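Local coordinates for GTPase-activating protein skywalker (Drosophila melanogaster, PDB 5HJQ) that acts as a GTPase-activating protein for Rab35 in synaptic vesicle protein recycling, and binds phosphoinositides through the TBC domain that makes up this fragment, at residues 275-280 and 334-339; 280-285 and 341-346. All blocks are in the same frame, centred on the assembly; numbering follows the deposited sequence.

Contact 1 of 2, residues 275-280 and 334-339; sequences CWWILA and NALIKF
The carbonyl oxygen of W276 is met from two quarters. A280 N, just past the end of the helix, donates a hydrogen bond to it, and from the facing helix I337 CD1 comes to 3.2 Å of W276 O, a close methyl-to-oxygen contact, not a hydrogen bond. I337 turns CG1 beside its backbone N (chi1 -64°), and from there its terminal methyl also reaches the edge of the W277 indole, lying in the ring plane 3.6 Å from W277 CD1. L336 instead works over a face: its CB forms a CH-pi contact 4.1 Å from the centroid of the five-membered ring of W277, 23° off the normal, while L336 CD1 sits toward the rim at 3.7 Å from W277 CZ2. The indole is thus held at edge and face by consecutive residues, and I270 touches both W277 and L336. Trimmed to an alanine, W277 would probably leave L336 without its aromatic face and open a gap between the helices. The short axes cross at -20°, 9.0 Å apart: near-parallel packing of helices 274-279 and 332-341 in the all-helical TBC domain. Without hydrogen bonds across, the segments cohere through apolar and CH-pi contacts centred on the W277 indole.

Contact 2 of 2, residues 280-285 and 341-346; sequences AGLPFQ and KKIPVS
I343 carries CG1 anti to its backbone N (chi1 -172°), which places CG2 between N and the carbonyl carbon, where it meets the P283 ring. The methyl lies 3.6 Å from P283 CD, the two side chains crossing at about a right angle, and I343 CG2 also approaches L282 CD2 at 4.2 Å. K341 is turned differently: a bend at chi2 (-125°) leads its aliphatic chain past the 280-281 backbone, so that K341 CG is 3.6 Å from G281 O and K341 CE 3.5 Å from A280 O. Within the K341 side chain the methylenes approach these oxygens; K341 NZ, 4.2 Å from A280 O, is beyond hydrogen-bonding distance. The backbones come close at G281 O, which receives a CA-H...O contact from K341 CA at 3.2 Å, with 131° at the hydrogen. K341 N is near the same oxygen, at an angle too poor for a hydrogen bond. These contacts join the link before helix 284-297 to residues 341-346, which lead from helix 332-341 to helix 347-356. L282 reaches I309, I290 and C340, while I343 packs on L312 and H286, so the two segments meet where helices 284-297, 300-317 and 332-341 come together.

Overall arrangement
Contacts 1 and 2 have centres about 9 Å apart and share A280, where helix 274-279 gives way to the link into helix 284-297. Along the chain the order is 275-280, 280-285, 334-339, 341-346; the segments alternate, contact 1 pairing the first piece of each run and contact 2 the second: helix beside helix, then loop beside loop. W277 O and L282 N, 3.1 Å apart, probably form a hydrogen bond between them, and F339 packs on P344. Helix 300-317, which carries the phosphoinositide-binding K300 and R304, touches both contacts; the R304 side chain is about 11 Å from those of W277 and L282. Both belong to the all-helical TBC framework beside the phosphoinositide pocket, without lining it.

Contact 1 of 2, residues 275-280 and 334-339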
ATOM      1  N   CYS A 275      -6.204  -4.782   3.143  1.00 56.09           N
ATOM      2  CA  CYS A 275      -5.400  -3.709   2.565  1.00 58.92           C
ATOM      3  C   CYS A 275      -6.050  -2.347   2.768  1.00 56.60           C
ATOM      4  O   CYS A 275      -5.367  -1.329   2.785  1.00 58.41           O
ATOM      5  CB  CYS A 275      -5.155  -3.953   1.073  1.00 57.72           C
ATOM      6  SG  CYS A 275      -6.623  -4.348   0.098  1.00 77.17           S
ATOM      7  N   TRP A 276      -7.368  -2.331   2.945  1.00 56.80           N
ATOM      8  CA  TRP A 276      -8.089  -1.067   3.052  1.00 58.42           C
ATOM      9  C   TRP A 276      -7.955  -0.432   4.429  1.00 58.64           C
ATOM     10  O   TRP A 276      -8.229   0.756   4.591  1.00 60.74           O
ATOM     11  CB  TRP A 276      -9.566  -1.254   2.696  1.00 57.88           C
ATOM     12  CG  TRP A 276      -9.768  -1.778   1.308  1.00 60.43           C
ATOM     13  CD1 TRP A 276     -10.529  -2.846   0.939  1.00 61.29           C
ATOM     14  CD2 TRP A 276      -9.174  -1.275   0.104  1.00 65.71           C
ATOM     15  NE1 TRP A 276     -10.458  -3.033  -0.419  1.00 65.39           N
ATOM     16  CE2 TRP A 276      -9.629  -2.081  -0.955  1.00 66.79           C
ATOM     17  CE3 TRP A 276      -8.307  -0.216  -0.183  1.00 60.51           C
ATOM     18  CZ2 TRP A 276      -9.247  -1.864  -2.275  1.00 59.83           C
ATOM     19  CZ3 TRP A 276      -7.927  -0.004  -1.489  1.00 63.15           C
ATOM     20  CH2 TRP A 276      -8.394  -0.824  -2.519  1.00 65.61           C
ATOM     21  N   TRP A 277      -7.540  -1.218   5.418  1.00 58.12           N
ATOM     22  CA  TRP A 277      -7.188  -0.656   6.715  1.00 60.02           C
ATOM     23  C   TRP A 277      -6.020   0.298   6.521  1.00 56.94           C
ATOM     24  O   TRP A 277      -5.984   1.391   7.087  1.00 58.71           O
ATOM     25  CB  TRP A 277      -6.806  -1.746   7.715  1.00 55.40           C
ATOM     26  CG  TRP A 277      -7.814  -2.835   7.872  1.00 57.34           C
ATOM     27  CD1 TRP A 277      -9.162  -2.747   7.680  1.00 61.79           C
ATOM     28  CD2 TRP A 277      -7.550  -4.187   8.261  1.00 54.82           C
ATOM     29  NE1 TRP A 277      -9.755  -3.961   7.929  1.00 57.87           N
ATOM     30  CE2 TRP A 277      -8.784  -4.864   8.281  1.00 57.98           C
ATOM     31  CE3 TRP A 277      -6.387  -4.891   8.586  1.00 48.96           C
ATOM     32  CZ2 TRP A 277      -8.890  -6.212   8.617  1.00 57.24           C
ATOM     33  CZ3 TRP A 277      -6.493  -6.229   8.918  1.00 59.82           C
ATOM     34  CH2 TRP A 277      -7.736  -6.875   8.933  1.00 55.40           C
ATOM     35  N   ILE A 278      -5.066  -0.138   5.708  1.00 53.96           N
ATOM     36  CA  ILE A 278      -3.864   0.630   5.432  1.00 59.19           C
ATOM     37  C   ILE A 278      -4.143   1.750   4.435  1.00 58.66           C
ATOM     38  O   ILE A 278      -3.973   2.923   4.754  1.00 63.05           O
ATOM     39  CB  ILE A 278      -2.737  -0.274   4.888  1.00 57.81           C
ATOM     40  CG1 ILE A 278      -2.342  -1.318   5.936  1.00 53.04           C
ATOM     41  CG2 ILE A 278      -1.532   0.558   4.472  1.00 55.11           C
ATOM     42  CD1 ILE A 278      -1.411  -2.390   5.418  1.00 54.64           C
ATOM     43  N   LEU A 279      -4.590   1.382   3.237  1.00 57.27           N
ATOM     44  CA  LEU A 279      -4.748   2.337   2.140  1.00 61.92           C
ATOM     45  C   LEU A 279      -5.919   3.303   2.301  1.00 63.40           C
ATOM     46  O   LEU A 279      -5.905   4.393   1.732  1.00 63.85           O
ATOM     47  CB  LEU A 279      -4.899   1.590   0.812  1.00 54.42           C
ATOM     48  CG  LEU A 279      -3.678   0.809   0.322  1.00 60.06           C
ATOM     49  CD1 LEU A 279      -3.982   0.088  -0.985  1.00 57.84           C
ATOM     50  CD2 LEU A 279      -2.472   1.736   0.163  1.00 56.05           C
ATOM     51  N   ALA A 280      -6.932   2.911   3.067  1.00 57.92           N
ATOM     52  CA  ALA A 280      -8.130   3.736   3.201  1.00 58.05           C
ATOM     53  C   ALA A 280      -8.460   4.074   4.653  1.00 64.18           C
ATOM     54  O   ALA A 280      -9.532   4.600   4.947  1.00 68.34           O
ATOM     55  CB  ALA A 280      -9.318   3.043   2.544  1.00 60.92           C
ATOM     56  N   ASN A 334     -15.636  -2.053   9.556  1.00 84.49           N
ATOM     57  CA  ASN A 334     -15.389  -0.621   9.391  1.00 82.03           C
ATOM     58  C   ASN A 334     -15.059  -0.038  10.758  1.00 78.44           C
ATOM     59  O   ASN A 334     -14.710   1.128  10.880  1.00 80.27           O
ATOM     60  CB  ASN A 334     -16.547   0.137   8.728  1.00 91.56           C
ATOM     61  CG  ASN A 334     -17.180  -0.644   7.595  1.00 99.08           C
ATOM     62  OD1 ASN A 334     -16.505  -1.421   6.857  1.00103.71           O
ATOM     63  ND2 ASN A 334     -18.445  -0.294   7.317  1.00103.22           N
ATOM     64  N   ALA A 335     -15.117  -0.866  11.792  1.00 76.17           N
ATOM     65  CA  ALA A 335     -14.632  -0.413  13.093  1.00 76.90           C
ATOM     66  C   ALA A 335     -13.119  -0.287  13.009  1.00 71.42           C
ATOM     67  O   ALA A 335     -12.529   0.636  13.561  1.00 71.59           O
ATOM     68  CB  ALA A 335     -15.041  -1.359  14.207  1.00 75.01           C
ATOM     69  N   LEU A 336     -12.507  -1.200  12.266  1.00 66.22           N
ATOM     70  CA  LEU A 336     -11.067  -1.173  12.040  1.00 70.06           C
ATOM     71  C   LEU A 336     -10.667   0.025  11.183  1.00 68.61           C
ATOM     72  O   LEU A 336      -9.667   0.689  11.457  1.00 69.11           O
ATOM     73  CB  LEU A 336     -10.602  -2.477  11.386  1.00 64.18           C
ATOM     74  CG  LEU A 336     -10.519  -3.677  12.332  1.00 67.72           C
ATOM     75  CD1 LEU A 336     -10.711  -4.989  11.583  1.00 63.27           C
ATOM     76  CD2 LEU A 336      -9.190  -3.669  13.066  1.00 62.15           C
ATOM     77  N   ILE A 337     -11.460   0.301  10.151  1.00 66.85           N
ATOM     78  CA  ILE A 337     -11.232   1.452   9.288  1.00 68.20           C
ATOM     79  C   ILE A 337     -11.309   2.755  10.074  1.00 73.68           C
ATOM     80  O   ILE A 337     -10.436   3.618   9.952  1.00 69.94           O
ATOM     81  CB  ILE A 337     -12.252   1.500   8.131  1.00 69.94           C
ATOM     82  CG1 ILE A 337     -12.086   0.286   7.216  1.00 67.74           C
ATOM     83  CG2 ILE A 337     -12.106   2.791   7.338  1.00 64.70           C
ATOM     84  CD1 ILE A 337     -10.762   0.242   6.491  1.00 62.92           C
ATOM     85  N   LYS A 338     -12.356   2.892  10.885  1.00 70.06           N
ATOM     86  CA  LYS A 338     -12.535   4.089  11.699  1.00 73.98           C
ATOM     87  C   LYS A 338     -11.390   4.258  12.696  1.00 72.99           C
ATOM     88  O   LYS A 338     -10.917   5.372  12.930  1.00 71.83           O
ATOM     89  CB  LYS A 338     -13.874   4.044  12.439  1.00 72.02           C
ATOM     90  CG  LYS A 338     -15.101   4.107  11.547  1.00 74.67           C
ATOM     91  CD  LYS A 338     -16.370   4.254  12.378  1.00 81.22           C
ATOM     92  CE  LYS A 338     -16.483   3.158  13.434  1.00 81.92           C
ATOM     93  NZ  LYS A 338     -17.898   2.745  13.659  1.00 80.59           N
ATOM     94  N   PHE A 339     -10.949   3.143  13.273  1.00 71.01           N
ATOM     95  CA  PHE A 339      -9.850   3.147  14.233  1.00 72.75           C
ATOM     96  C   PHE A 339      -8.549   3.627  13.595  1.00 65.91           C
ATOM     97  O   PHE A 339      -7.766   4.340  14.223  1.00 64.46           O
ATOM     98  CB  PHE A 339      -9.661   1.748  14.830  1.00 69.36           C
ATOM     99  CG  PHE A 339      -8.442   1.617  15.701  1.00 64.84           C
ATOM    100  CD1 PHE A 339      -8.416   2.181  16.963  1.00 66.34           C
ATOM    101  CD2 PHE A 339      -7.328   0.919  15.261  1.00 60.93           C
ATOM    102  CE1 PHE A 339      -7.297   2.064  17.765  1.00 65.33           C
ATOM    103  CE2 PHE A 339      -6.207   0.798  16.061  1.00 61.74           C
ATOM    104  CZ  PHE A 339      -6.194   1.370  17.316  1.00 63.00           C
TER

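Contact 2 of 2, residues 280-285 and 341-346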
ATOM      1  N   ALA A 280      -6.932   2.911   3.067  1.00 57.92           N
ATOM      2  CA  ALA A 280      -8.130   3.736   3.201  1.00 58.05           C
ATOM      3  C   ALA A 280      -8.460   4.074   4.653  1.00 64.18           C
ATOM      4  O   ALA A 280      -9.532   4.600   4.947  1.00 68.34           O
ATOM      5  CB  ALA A 280      -9.318   3.043   2.544  1.00 60.92           C
ATOM      6  N   GLY A 281      -7.537   3.771   5.558  1.00 62.78           N
ATOM      7  CA  GLY A 281      -7.748   4.043   6.967  1.00 63.75           C
ATOM      8  C   GLY A 281      -6.666   4.923   7.560  1.00 63.00           C
ATOM      9  O   GLY A 281      -6.941   6.035   8.007  1.00 61.46           O
ATOM     10  N   LEU A 282      -5.436   4.415   7.566  1.00 57.48           N
ATOM     11  CA  LEU A 282      -4.299   5.136   8.128  1.00 60.77           C
ATOM     12  C   LEU A 282      -4.176   6.522   7.517  1.00 63.57           C
ATOM     13  O   LEU A 282      -4.421   6.697   6.326  1.00 58.55           O
ATOM     14  CB  LEU A 282      -3.000   4.358   7.908  1.00 59.00           C
ATOM     15  CG  LEU A 282      -2.886   2.995   8.587  1.00 57.94           C
ATOM     16  CD1 LEU A 282      -1.493   2.424   8.405  1.00 51.39           C
ATOM     17  CD2 LEU A 282      -3.232   3.114  10.061  1.00 58.94           C
ATOM     18  N   PRO A 283      -3.804   7.514   8.336  1.00 64.93           N
ATOM     19  CA  PRO A 283      -3.611   8.872   7.825  1.00 60.93           C
ATOM     20  C   PRO A 283      -2.494   8.911   6.782  1.00 63.86           C
ATOM     21  O   PRO A 283      -1.607   8.054   6.815  1.00 63.68           O
ATOM     22  CB  PRO A 283      -3.241   9.671   9.079  1.00 64.41           C
ATOM     23  CG  PRO A 283      -3.719   8.846  10.232  1.00 61.70           C
ATOM     24  CD  PRO A 283      -3.561   7.431   9.786  1.00 62.40           C
ATOM     25  N   PHE A 284      -2.553   9.881   5.873  1.00 65.04           N
ATOM     26  CA  PHE A 284      -1.609   9.984   4.759  1.00 60.97           C
ATOM     27  C   PHE A 284      -0.151   9.969   5.218  1.00 59.92           C
ATOM     28  O   PHE A 284       0.690   9.288   4.636  1.00 58.89           O
ATOM     29  CB  PHE A 284      -1.905  11.255   3.957  1.00 66.20           C
ATOM     30  CG  PHE A 284      -1.124  11.370   2.683  1.00 67.96           C
ATOM     31  CD1 PHE A 284      -1.453  10.600   1.581  1.00 66.30           C
ATOM     32  CD2 PHE A 284      -0.060  12.247   2.591  1.00 62.82           C
ATOM     33  CE1 PHE A 284      -0.732  10.704   0.408  1.00 63.32           C
ATOM     34  CE2 PHE A 284       0.667  12.355   1.423  1.00 69.02           C
ATOM     35  CZ  PHE A 284       0.330  11.581   0.329  1.00 68.88           C
ATOM     36  N   GLN A 285       0.118  10.726   6.270  1.00 62.93           N
ATOM     37  CA  GLN A 285       1.390  10.739   6.978  1.00 64.85           C
ATOM     38  C   GLN A 285       1.964   9.346   7.254  1.00 63.61           C
ATOM     39  O   GLN A 285       3.160   9.122   7.091  1.00 58.77           O
ATOM     40  CB  GLN A 285       1.169  11.489   8.286  1.00 68.58           C
ATOM     41  CG  GLN A 285      -0.245  11.242   8.768  1.00 73.93           C
ATOM     42  CD  GLN A 285      -0.672  12.105   9.917  1.00 82.69           C
ATOM     43  OE1 GLN A 285      -0.197  11.946  11.040  1.00 86.71           O
ATOM     44  NE2 GLN A 285      -1.615  13.002   9.654  1.00 82.09           N
ATOM     45  N   LYS A 341      -8.205   5.669  10.999  1.00 63.71           N
ATOM     46  CA  LYS A 341      -8.285   7.098  10.720  1.00 64.89           C
ATOM     47  C   LYS A 341      -7.872   7.920  11.933  1.00 66.95           C
ATOM     48  O   LYS A 341      -7.414   9.054  11.798  1.00 72.16           O
ATOM     49  CB  LYS A 341      -9.700   7.489  10.287  1.00 67.47           C
ATOM     50  CG  LYS A 341     -10.250   6.698   9.110  1.00 67.95           C
ATOM     51  CD  LYS A 341     -10.706   7.629   8.000  1.00 70.83           C
ATOM     52  CE  LYS A 341     -11.349   6.864   6.853  1.00 67.32           C
ATOM     53  NZ  LYS A 341     -12.640   6.247   7.262  1.00 77.09           N
ATOM     54  N   LYS A 342      -8.036   7.340  13.117  1.00 67.75           N
ATOM     55  CA  LYS A 342      -7.677   8.006  14.361  1.00 65.51           C
ATOM     56  C   LYS A 342      -6.605   7.219  15.109  1.00 64.49           C
ATOM     57  O   LYS A 342      -6.562   7.241  16.339  1.00 70.28           O
ATOM     58  CB  LYS A 342      -8.912   8.178  15.247  1.00 72.84           C
ATOM     59  CG  LYS A 342     -10.168   8.587  14.493  1.00 82.20           C
ATOM     60  CD  LYS A 342     -10.589  10.011  14.826  1.00 84.51           C
ATOM     61  CE  LYS A 342     -11.792  10.021  15.761  1.00 95.16           C
ATOM     62  NZ  LYS A 342     -12.315  11.398  15.983  1.00 95.95           N
ATOM     63  N   ILE A 343      -5.743   6.532  14.359  1.00 65.90           N
ATOM     64  CA  ILE A 343      -4.727   5.651  14.934  1.00 64.65           C
ATOM     65  C   ILE A 343      -3.882   6.388  15.978  1.00 66.47           C
ATOM     66  O   ILE A 343      -3.360   7.473  15.720  1.00 70.83           O
ATOM     67  CB  ILE A 343      -3.823   5.035  13.825  1.00 66.07           C
ATOM     68  CG1 ILE A 343      -2.898   3.960  14.398  1.00 64.02           C
ATOM     69  CG2 ILE A 343      -3.040   6.101  13.072  1.00 67.82           C
ATOM     70  CD1 ILE A 343      -3.537   2.594  14.475  1.00 66.13           C
ATOM     71  N   PRO A 344      -3.788   5.815  17.187  1.00 72.79           N
ATOM     72  CA  PRO A 344      -3.153   6.487  18.326  1.00 67.03           C
ATOM     73  C   PRO A 344      -1.629   6.354  18.400  1.00 62.06           C
ATOM     74  O   PRO A 344      -1.062   6.616  19.460  1.00 67.37           O
ATOM     75  CB  PRO A 344      -3.804   5.800  19.530  1.00 71.75           C
ATOM     76  CG  PRO A 344      -4.109   4.427  19.044  1.00 66.75           C
ATOM     77  CD  PRO A 344      -4.471   4.570  17.589  1.00 68.36           C
ATOM     78  N   VAL A 345      -0.976   5.960  17.313  1.00 67.58           N
ATOM     79  CA  VAL A 345       0.487   5.949  17.294  1.00 68.28           C
ATOM     80  C   VAL A 345       1.039   6.742  16.116  1.00 66.65           C
ATOM     81  O   VAL A 345       0.391   6.864  15.076  1.00 67.13           O
ATOM     82  CB  VAL A 345       1.059   4.514  17.240  1.00 67.88           C
ATOM     83  CG1 VAL A 345       0.732   3.758  18.523  1.00 61.34           C
ATOM     84  CG2 VAL A 345       0.545   3.771  16.013  1.00 65.56           C
ATOM     85  N   SER A 346       2.239   7.284  16.296  1.00 67.10           N
ATOM     86  CA  SER A 346       2.921   8.023  15.245  1.00 65.31           C
ATOM     87  C   SER A 346       3.340   7.069  14.131  1.00 65.47           C
ATOM     88  O   SER A 346       3.380   5.857  14.342  1.00 65.95           O
ATOM     89  CB  SER A 346       4.140   8.757  15.813  1.00 66.28           C
ATOM     90  OG  SER A 346       5.139   7.841  16.224  1.00 66.47           O
TER